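Local coordinates for protein amidohydrolase (Xanthomonas campestris pv. campestris, PDB 4DZH) that probably deaminates adenosine-type substrates such as 5'-methylthioadenosine, as a zinc-binding member of the amidohydrolase superfamily, at residues H265-H275 with S296-A307. Sequence-based numbering, arbitrary orientation.
Sequences HMTQLTEAEIH and SGFCPACALQRA
Ile274 meets Ala303, Leu304 and Ala307 where two neighbouring outer helices of the TIM barrel, 271-280 and 301-306, pack side by side. Helix 271-280 follows strand 261-265. Helix 301-306 comes after strand 283-286 and helix 288-293, and before strand 310-313. Their short segments cross at -41° with axes 10.0 Å apart.

The apolar contacts centre on Ile274. Its two branches diverge. With chi1 at -61°, CG1 lies beside the backbone N and sends CD1 to Ala303 CB at 3.6 Å. CG2, anti to that N, is pressed against Ala307 CB at 3.4 Å, tighter than usual for two carbons. Leu304 CD2 lies near both Ile274 CG2 and Leu269 CD1. Leu269 crosses Pro300 and Leu304 at about a right angle, and its CD1 is 4.0 Å from Pro300 CG. On the barrel side, Leu304 and Met266 both touch Val284 of strand 283-286.

The water-mediated contact lies at the loop end. Thr267 and Cys299 bring their CA atoms within 3.9 Å. A water joins the backbones here, donating to Thr267 O and accepting from Phe298 N at 2.8 Å. Thr267 CG2 packs against the backbone of Gly297. Thr267 OG1 is hydrogen-bonded to His230 O and Glu231 O. It also accepts a nearly straight bond (167°) from Gln268 NE2, with OG1 close to the Gln268 amide plane. The strand before this loop ends at His265, whose side chain is near the bound zinc ion.

Helix 271-280 starts with a capping box between Thr270 and Glu273. Just past helix 301-306, Ala307 CB sits over one face of the His275 ring, while His275 NE2 donates in the ring plane to Glu271 OE1 at 3.0 Å.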
loop_
_atom_site.group_PDB
_atom_site.type_symbol
_atom_site.label_atom_id
_atom_site.label_comp_id
_atom_site.label_asym_id
_atom_site.label_seq_id
_atom_site.Cartn_x
_atom_site.Cartn_y
_atom_site.Cartn_z
ATOM N N HIS A 265 -11.705 -2.276 -15.141
ATOM C CA HIS A 265 -11.625 -0.853 -14.749
ATOM C C HIS A 265 -12.968 -0.293 -14.354
ATOM O O HIS A 265 -13.255 -0.076 -13.185
ATOM C CB HIS A 265 -10.869 0.041 -15.745
ATOM C CG HIS A 265 -9.420 -0.345 -15.929
ATOM N ND1 HIS A 265 -8.510 -0.385 -14.886
ATOM C CD2 HIS A 265 -8.722 -0.678 -17.047
ATOM C CE1 HIS A 265 -7.317 -0.735 -15.350
ATOM N NE2 HIS A 265 -7.425 -0.944 -16.655
ATOM N N MET A 266 -13.783 -0.050 -15.364
ATOM C CA MET A 266 -15.184 0.286 -15.129
ATOM C C MET A 266 -15.315 1.445 -14.126
ATOM O O MET A 266 -16.099 1.339 -13.160
ATOM C CB MET A 266 -15.934 -0.996 -14.692
ATOM C CG MET A 266 -16.010 -2.099 -15.759
ATOM S SD MET A 266 -17.280 -1.701 -16.994
ATOM C CE MET A 266 -18.650 -2.690 -16.336
ATOM N N THR A 267 -14.560 2.536 -14.334
ATOM C CA THR A 267 -14.587 3.720 -13.459
ATOM C C THR A 267 -15.747 4.652 -13.753
ATOM O O THR A 267 -16.247 5.347 -12.867
ATOM C CB THR A 267 -13.314 4.583 -13.542
ATOM O OG1 THR A 267 -13.160 5.098 -14.853
ATOM C CG2 THR A 267 -12.039 3.765 -13.165
ATOM N N GLN A 268 -16.144 4.688 -15.014
ATOM C CA GLN A 268 -17.224 5.568 -15.452
ATOM C C GLN A 268 -18.514 4.732 -15.581
ATOM O O GLN A 268 -18.699 4.089 -16.623
ATOM C CB GLN A 268 -16.874 6.125 -16.824
ATOM C CG GLN A 268 -15.515 6.820 -16.964
ATOM C CD GLN A 268 -15.345 7.985 -16.023
ATOM O OE1 GLN A 268 -16.044 8.996 -16.134
ATOM N NE2 GLN A 268 -14.421 7.864 -15.095
ATOM N N LEU A 269 -19.400 4.727 -14.569
ATOM C CA LEU A 269 -20.579 3.801 -14.542
ATOM C C LEU A 269 -21.958 4.339 -14.027
ATOM O O LEU A 269 -21.982 5.108 -13.083
ATOM C CB LEU A 269 -20.304 2.556 -13.698
ATOM C CG LEU A 269 -19.477 1.338 -14.113
ATOM C CD1 LEU A 269 -19.648 0.190 -13.100
ATOM C CD2 LEU A 269 -19.804 0.840 -15.534
ATOM N N THR A 270 -23.074 3.848 -14.594
ATOM C CA THR A 270 -24.423 4.107 -14.043
ATOM C C THR A 270 -25.045 2.924 -13.292
ATOM O O THR A 270 -24.549 1.781 -13.396
ATOM C CB THR A 270 -25.458 4.294 -15.203
ATOM O OG1 THR A 270 -25.660 3.022 -15.869
ATOM C CG2 THR A 270 -24.999 5.334 -16.216
ATOM N N GLU A 271 -26.201 3.159 -12.641
ATOM C CA GLU A 271 -26.906 2.074 -11.925
ATOM C C GLU A 271 -27.476 1.014 -12.858
ATOM O O GLU A 271 -27.292 -0.198 -12.635
ATOM C CB GLU A 271 -28.002 2.583 -10.942
ATOM C CG GLU A 271 -27.566 2.832 -9.457
ATOM C CD GLU A 271 -27.270 1.554 -8.578
ATOM O OE1 GLU A 271 -28.119 0.614 -8.433
ATOM O OE2 GLU A 271 -26.171 1.532 -7.966
ATOM N N ALA A 272 -28.172 1.477 -13.901
ATOM C CA ALA A 272 -28.590 0.638 -15.017
ATOM C C ALA A 272 -27.490 -0.338 -15.394
ATOM O O ALA A 272 -27.701 -1.562 -15.482
ATOM C CB ALA A 272 -28.920 1.526 -16.213
ATOM N N GLU A 273 -26.298 0.203 -15.587
ATOM C CA GLU A 273 -25.144 -0.618 -15.961
ATOM C C GLU A 273 -24.769 -1.665 -14.910
ATOM O O GLU A 273 -24.498 -2.845 -15.276
ATOM C CB GLU A 273 -23.980 0.274 -16.365
ATOM C CG GLU A 273 -24.298 0.912 -17.708
ATOM C CD GLU A 273 -23.421 2.087 -18.072
ATOM O OE1 GLU A 273 -22.755 2.604 -17.178
ATOM O OE2 GLU A 273 -23.412 2.463 -19.279
ATOM N N ILE A 274 -24.871 -1.287 -13.637
ATOM C CA ILE A 274 -24.606 -2.210 -12.540
ATOM C C ILE A 274 -25.524 -3.407 -12.573
ATOM O O ILE A 274 -25.063 -4.567 -12.602
ATOM C CB ILE A 274 -24.662 -1.534 -11.169
ATOM C CG1 ILE A 274 -23.620 -0.428 -11.062
ATOM C CG2 ILE A 274 -24.394 -2.538 -10.088
ATOM C CD1 ILE A 274 -23.629 0.226 -9.728
ATOM N N HIS A 275 -26.821 -3.132 -12.617
ATOM C CA HIS A 275 -27.834 -4.181 -12.732
ATOM C C HIS A 275 -27.761 -4.920 -14.066
ATOM O O HIS A 275 -27.989 -6.149 -14.114
ATOM C CB HIS A 275 -29.232 -3.641 -12.362
ATOM C CG HIS A 275 -29.290 -3.165 -10.948
ATOM N ND1 HIS A 275 -29.588 -4.004 -9.895
ATOM C CD2 HIS A 275 -28.976 -1.965 -10.395
ATOM C CE1 HIS A 275 -29.505 -3.331 -8.760
ATOM N NE2 HIS A 275 -29.143 -2.091 -9.035
ATOM N N SER A 296 -7.809 7.956 -13.623
ATOM C CA SER A 296 -8.899 7.416 -14.426
ATOM C C SER A 296 -10.260 7.572 -13.790
ATOM O O SER A 296 -11.280 7.603 -14.486
ATOM C CB SER A 296 -8.649 5.940 -14.760
ATOM O OG SER A 296 -7.363 5.818 -15.371
ATOM N N GLY A 297 -10.291 7.658 -12.465
ATOM C CA GLY A 297 -11.568 7.745 -11.787
ATOM C C GLY A 297 -11.794 6.739 -10.684
ATOM O O GLY A 297 -10.827 6.108 -10.182
ATOM N N PHE A 298 -13.072 6.530 -10.359
ATOM C CA PHE A 298 -13.488 5.850 -9.121
ATOM C C PHE A 298 -14.553 4.801 -9.390
ATOM O O PHE A 298 -15.765 5.078 -9.385
ATOM C CB PHE A 298 -14.009 6.878 -8.097
ATOM C CG PHE A 298 -12.987 7.916 -7.719
ATOM C CD1 PHE A 298 -12.052 7.646 -6.723
ATOM C CD2 PHE A 298 -12.937 9.152 -8.375
ATOM C CE1 PHE A 298 -11.092 8.585 -6.370
ATOM C CE2 PHE A 298 -11.982 10.095 -8.031
ATOM C CZ PHE A 298 -11.046 9.816 -7.026
ATOM N N CYS A 299 -14.098 3.600 -9.687
ATOM C CA CYS A 299 -14.974 2.456 -9.791
ATOM C C CYS A 299 -15.820 2.305 -8.545
ATOM O O CYS A 299 -15.302 2.361 -7.406
ATOM C CB CYS A 299 -14.151 1.184 -10.042
ATOM S SG CYS A 299 -15.038 -0.292 -10.151
ATOM N N PRO A 300 -17.136 2.141 -8.738
ATOM C CA PRO A 300 -18.075 2.028 -7.599
ATOM C C PRO A 300 -18.101 0.614 -7.087
ATOM O O PRO A 300 -19.081 -0.136 -7.233
ATOM C CB PRO A 300 -19.427 2.418 -8.208
ATOM C CG PRO A 300 -19.277 2.157 -9.671
ATOM C CD PRO A 300 -17.814 2.276 -10.036
ATOM N N ALA A 301 -16.965 0.210 -6.491
ATOM C CA ALA A 301 -16.822 -1.175 -6.099
ATOM C C ALA A 301 -17.855 -1.631 -5.091
ATOM O O ALA A 301 -18.336 -2.766 -5.165
ATOM C CB ALA A 301 -15.396 -1.438 -5.583
ATOM N N CYS A 302 -18.188 -0.774 -4.126
ATOM C CA CYS A 302 -19.190 -1.151 -3.151
ATOM C C CYS A 302 -20.556 -1.322 -3.845
ATOM O O CYS A 302 -21.285 -2.276 -3.576
ATOM C CB CYS A 302 -19.302 -0.106 -2.055
ATOM S SG CYS A 302 -20.586 -0.516 -0.863
ATOM N N ALA A 303 -20.870 -0.407 -4.753
ATOM C CA ALA A 303 -22.164 -0.504 -5.449
ATOM C C ALA A 303 -22.274 -1.811 -6.232
ATOM O O ALA A 303 -23.330 -2.479 -6.214
ATOM C CB ALA A 303 -22.390 0.699 -6.356
ATOM N N LEU A 304 -21.190 -2.184 -6.910
ATOM C CA LEU A 304 -21.186 -3.374 -7.736
ATOM C C LEU A 304 -21.295 -4.592 -6.858
ATOM O O LEU A 304 -22.020 -5.522 -7.183
ATOM C CB LEU A 304 -19.878 -3.464 -8.531
ATOM C CG LEU A 304 -19.730 -2.498 -9.709
ATOM C CD1 LEU A 304 -18.278 -2.356 -10.142
ATOM C CD2 LEU A 304 -20.544 -3.039 -10.895
ATOM N N GLN A 305 -20.540 -4.610 -5.748
ATOM C CA GLN A 305 -20.553 -5.785 -4.915
ATOM C C GLN A 305 -21.965 -5.993 -4.309
ATOM O O GLN A 305 -22.487 -7.104 -4.305
ATOM C CB GLN A 305 -19.437 -5.680 -3.849
ATOM C CG GLN A 305 -19.296 -6.910 -2.999
ATOM C CD GLN A 305 -20.208 -6.838 -1.806
ATOM O OE1 GLN A 305 -20.453 -5.755 -1.266
ATOM N NE2 GLN A 305 -20.734 -7.982 -1.390
ATOM N N ARG A 306 -22.582 -4.925 -3.832
ATOM C CA ARG A 306 -23.879 -5.096 -3.198
ATOM C C ARG A 306 -24.983 -5.380 -4.207
ATOM O O ARG A 306 -26.047 -5.884 -3.846
ATOM C CB ARG A 306 -24.228 -3.918 -2.307
ATOM C CG ARG A 306 -23.197 -3.806 -1.167
ATOM C CD ARG A 306 -23.400 -2.604 -0.281
ATOM N NE ARG A 306 -22.551 -2.712 0.910
ATOM C CZ ARG A 306 -22.439 -1.766 1.836
ATOM N NH1 ARG A 306 -23.124 -0.627 1.709
ATOM N NH2 ARG A 306 -21.642 -1.955 2.892
ATOM N N ALA A 307 -24.715 -5.117 -5.483
ATOM C CA ALA A 307 -25.695 -5.445 -6.515
ATOM C C ALA A 307 -25.460 -6.849 -7.052
ATOM O O ALA A 307 -26.062 -7.266 -8.045
ATOM C CB ALA A 307 -25.632 -4.438 -7.617
HETATM O O HOH W 1 -14.959 8.066 -11.683
#